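Side-chain contacts in hydroquinone dioxygenase small subunit (Pseudomonas sp., PDB 4ZXA), which pairs with a large subunit to form an iron-dependent hydroquinone 1,2-dioxygenase, its own chain being of the cupin type: residues A36-I40 and F41-Q45; A83-D87 and G88-V92. All coordinates share one frame; numbering follows the deposited sequence.

In the fold
Interactions 1 and 2 follow one another in the chain: 36-45 turns from a short strand into a helix, and 83-92 carries the chain from one sheet of the cupin sandwich to the other. They lie about 16 Å apart, centre to centre, yet their side chains meet. Helix 40-45 lies against the end of strand 81-87, with I40 CD1 3.6 Å from M86 CG and F41 CE1 3.8 Å from D87 CB. The first helical turn, just after the cap, therefore packs beside the bulge of interaction 2. Both also border the large subunit, which packs on I40 and F41 in the first and on I84 and M86 in the second.

Interaction 1: residues A36-I40 and F41-Q45; sequences AFSNI and FEVAQ
N39 caps the start of helix 40-45, its side-chain amide receiving the backbone N-H groups of F41 and E42. This is an N-cap: the first turn of a helix has N-H groups with no preceding carbonyl to bind, and one asparagine oxygen serves two of them. F41 N reaches N39 OD1 at 2.8 Å; E42 N arrives from the opposite face of the amide plane over a longer 3.3 Å, though with the straighter N-H...O line. With CG anti to the backbone N (chi1 178°), the amide is brought round to the helix end. Its other half is held by the large subunit: N39 ND2 donates to D293 of that chain, and S38 and N39 pair there in an antiparallel sheet that crosses the interface.

The backbone of N39 is equally well supplied. Its carbonyl O takes V43 N at 2.9 Å, the first regular turn, and I40 O takes A44 N at 3.0 Å. N39 N donates a hydrogen bond to a water 3.0 Å away, and that water donates in turn to E42 OE1. The water thus bridges the N-H of N39 to the carboxylate of E42, the third residue after the cap; E42 OE1 is also in a salt bridge with K22.

Beside these polar links, I40 and F41 lie alongside one another and point the same way. I40 CG1 sits over one ring face of F41 in a CH-pi contact, 4.0 Å from the ring centroid, while N39 OD1 lies at the ring edge, near its plane.

Interaction 2: residues A83-D87 and G88-V92; sequences AIVMD and GEVRV
V85 and V90 meet across the turn through their methyl groups and branch carbons, the one apolar side-chain contact between 83-87 and 88-92. V85 CG2 approaches V90 CB at 4.2 Å, a loose van der Waals touch rather than a tight fit. The other branch of V85 is turned to the backbone: with CG1 anti to the backbone N (chi1 169°), this methyl stands 3.7 Å from G88 O. Both valines face the inside of the turn, and beyond it V85 rests on L124 while V90 packs on I148 and F140.

The joint between the segments illustrates how a cupin sandwich passes a chain from one layer to the next. Strand 81-87 belongs to one sheet and strand 89-97 to the other, with G88 at the change of direction. The first strand ends in a classic beta bulge, in which M86 and D87 both face V147 of the neighbouring strand 145-153. The second strand is not a hairpin partner of the first, since the two lie in different sheets. G88 has a positive phi, 83°, a conformation in which a side chain would press on D87 O; lacking one, the residue can make this bend.

Polar contacts gather at D87. With chi1 at 180°, CG points away from its own N, which swings the carboxylate toward the following peptide and leaves OD1 2.8 Å from G88 N. The second oxygen, OD2, accepts a hydrogen bond from L17 N, a tie to the N-terminal segment that restricts rotation of the carboxylate.

Interaction 1: residues A36-I40 and F41-Q45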
# COMPACT_ATOMS: atom_id res chain seq x y z
N ALA A 36 -25.30 -14.30 7.50
CA ALA A 36 -26.06 -15.37 6.84
C ALA A 36 -25.16 -16.30 6.03
O ALA A 36 -25.36 -16.52 4.85
CB ALA A 36 -27.16 -14.77 5.95
N PHE A 37 -24.15 -16.85 6.69
CA PHE A 37 -23.06 -17.55 6.02
C PHE A 37 -23.32 -19.04 5.84
O PHE A 37 -23.29 -19.80 6.82
CB PHE A 37 -21.77 -17.35 6.83
CG PHE A 37 -20.53 -17.66 6.06
CD1 PHE A 37 -19.88 -16.67 5.33
CD2 PHE A 37 -19.99 -18.95 6.07
CE1 PHE A 37 -18.72 -16.95 4.62
CE2 PHE A 37 -18.83 -19.24 5.36
CZ PHE A 37 -18.19 -18.24 4.64
N SER A 38 -23.57 -19.47 4.61
CA SER A 38 -23.72 -20.89 4.34
C SER A 38 -22.84 -21.33 3.17
O SER A 38 -22.03 -20.56 2.68
CB SER A 38 -25.18 -21.24 4.05
OG SER A 38 -25.58 -20.74 2.78
N ASN A 39 -22.99 -22.58 2.74
CA ASN A 39 -22.24 -23.10 1.60
C ASN A 39 -23.15 -23.99 0.77
O ASN A 39 -23.75 -24.92 1.29
CB ASN A 39 -21.03 -23.88 2.10
CG ASN A 39 -20.24 -24.48 0.97
OD1 ASN A 39 -20.70 -25.42 0.31
ND2 ASN A 39 -19.03 -23.97 0.74
N ILE A 40 -23.27 -23.70 -0.53
CA ILE A 40 -24.30 -24.33 -1.35
C ILE A 40 -24.14 -25.86 -1.42
O ILE A 40 -25.09 -26.60 -1.66
CB ILE A 40 -24.37 -23.73 -2.78
CG1 ILE A 40 -23.04 -23.91 -3.52
CG2 ILE A 40 -24.75 -22.26 -2.75
CD1 ILE A 40 -23.16 -23.64 -5.00
N PHE A 41 -22.92 -26.32 -1.20
CA PHE A 41 -22.65 -27.73 -1.28
C PHE A 41 -23.09 -28.43 -0.01
O PHE A 41 -23.79 -29.44 -0.07
CB PHE A 41 -21.20 -27.99 -1.68
CG PHE A 41 -20.88 -27.48 -3.05
CD1 PHE A 41 -21.43 -28.09 -4.16
CD2 PHE A 41 -20.11 -26.34 -3.23
CE1 PHE A 41 -21.18 -27.59 -5.42
CE2 PHE A 41 -19.86 -25.84 -4.50
CZ PHE A 41 -20.40 -26.47 -5.59
N GLU A 42 -22.72 -27.88 1.14
CA GLU A 42 -23.27 -28.37 2.39
C GLU A 42 -24.80 -28.35 2.32
O GLU A 42 -25.46 -29.33 2.69
CB GLU A 42 -22.77 -27.53 3.58
CG GLU A 42 -23.11 -28.14 4.93
CD GLU A 42 -22.33 -27.51 6.06
OE1 GLU A 42 -22.29 -26.26 6.15
OE2 GLU A 42 -21.74 -28.27 6.86
N VAL A 43 -25.36 -27.25 1.83
CA VAL A 43 -26.81 -27.15 1.76
C VAL A 43 -27.47 -28.26 0.92
O VAL A 43 -28.41 -28.92 1.38
CB VAL A 43 -27.28 -25.74 1.29
CG1 VAL A 43 -28.76 -25.77 0.89
CG2 VAL A 43 -27.05 -24.70 2.39
N ALA A 44 -27.00 -28.46 -0.31
CA ALA A 44 -27.54 -29.49 -1.18
C ALA A 44 -27.31 -30.89 -0.58
O ALA A 44 -28.12 -31.80 -0.77
CB ALA A 44 -26.94 -29.39 -2.58
N GLN A 45 -26.20 -31.04 0.14
CA GLN A 45 -25.84 -32.32 0.70
C GLN A 45 -26.85 -32.74 1.75
O GLN A 45 -27.01 -33.92 2.02
CB GLN A 45 -24.45 -32.26 1.34
CG GLN A 45 -23.95 -33.59 1.91
CD GLN A 45 -22.70 -33.42 2.78
OE1 GLN A 45 -22.78 -32.89 3.90
NE2 GLN A 45 -21.55 -33.84 2.26
O HOH W 1 -24.12 -24.41 4.79

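Interaction 2: residues A83-D87 and G88-V92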
# COMPACT_ATOMS: atom_id res chain seq x y z
N ALA A 83 -30.85 -20.61 -14.07
CA ALA A 83 -30.26 -21.73 -13.35
C ALA A 83 -28.79 -21.86 -13.70
O ALA A 83 -28.43 -21.80 -14.89
CB ALA A 83 -30.99 -23.03 -13.67
N ILE A 84 -27.96 -21.99 -12.67
CA ILE A 84 -26.54 -22.30 -12.84
C ILE A 84 -26.25 -23.67 -12.27
O ILE A 84 -26.52 -23.93 -11.09
CB ILE A 84 -25.62 -21.34 -12.05
CG1 ILE A 84 -26.10 -19.89 -12.17
CG2 ILE A 84 -24.16 -21.51 -12.50
CD1 ILE A 84 -25.53 -19.19 -13.33
N VAL A 85 -25.68 -24.54 -13.08
CA VAL A 85 -25.28 -25.85 -12.58
C VAL A 85 -23.91 -25.75 -11.92
O VAL A 85 -22.92 -25.47 -12.58
CB VAL A 85 -25.23 -26.88 -13.71
CG1 VAL A 85 -24.55 -28.16 -13.21
CG2 VAL A 85 -26.63 -27.14 -14.21
N MET A 86 -23.88 -25.96 -10.61
CA MET A 86 -22.64 -25.81 -9.84
C MET A 86 -21.87 -27.12 -9.64
O MET A 86 -20.71 -27.12 -9.28
CB MET A 86 -22.94 -25.13 -8.50
CG MET A 86 -23.14 -23.63 -8.60
SD MET A 86 -21.61 -22.72 -8.95
CE MET A 86 -21.59 -22.78 -10.73
N ASP A 87 -22.54 -28.24 -9.89
CA ASP A 87 -21.93 -29.56 -9.83
C ASP A 87 -22.85 -30.59 -10.51
O ASP A 87 -24.07 -30.46 -10.49
CB ASP A 87 -21.67 -29.97 -8.39
CG ASP A 87 -21.03 -31.34 -8.28
OD1 ASP A 87 -20.24 -31.72 -9.18
OD2 ASP A 87 -21.30 -32.04 -7.28
N GLY A 88 -22.25 -31.61 -11.12
CA GLY A 88 -23.03 -32.66 -11.73
C GLY A 88 -23.48 -32.26 -13.11
O GLY A 88 -22.86 -31.42 -13.77
N GLU A 89 -24.57 -32.86 -13.57
CA GLU A 89 -25.04 -32.62 -14.92
C GLU A 89 -26.56 -32.70 -14.97
O GLU A 89 -27.16 -33.72 -14.67
CB GLU A 89 -24.39 -33.62 -15.86
CG GLU A 89 -24.75 -33.46 -17.32
CD GLU A 89 -23.84 -34.29 -18.22
OE1 GLU A 89 -24.21 -34.50 -19.40
OE2 GLU A 89 -22.76 -34.73 -17.73
N VAL A 90 -27.19 -31.59 -15.34
CA VAL A 90 -28.64 -31.58 -15.35
C VAL A 90 -29.15 -31.40 -16.77
O VAL A 90 -28.60 -30.63 -17.55
CB VAL A 90 -29.20 -30.47 -14.46
CG1 VAL A 90 -30.72 -30.47 -14.49
CG2 VAL A 90 -28.70 -30.63 -13.04
N ARG A 91 -30.18 -32.16 -17.10
CA ARG A 91 -30.93 -31.98 -18.33
C ARG A 91 -32.16 -31.15 -17.98
O ARG A 91 -32.83 -31.42 -16.98
CB ARG A 91 -31.33 -33.35 -18.88
CG ARG A 91 -32.33 -33.33 -20.02
CD ARG A 91 -32.58 -34.74 -20.56
NE ARG A 91 -33.44 -34.72 -21.74
CZ ARG A 91 -34.77 -34.72 -21.67
NH1 ARG A 91 -35.36 -34.76 -20.49
NH2 ARG A 91 -35.50 -34.68 -22.79
N VAL A 92 -32.45 -30.14 -18.78
CA VAL A 92 -33.60 -29.28 -18.51
C VAL A 92 -34.57 -29.35 -19.69
O VAL A 92 -34.21 -28.97 -20.81
CB VAL A 92 -33.16 -27.79 -18.24
CG1 VAL A 92 -34.35 -26.94 -17.80
CG2 VAL A 92 -32.05 -27.73 -17.18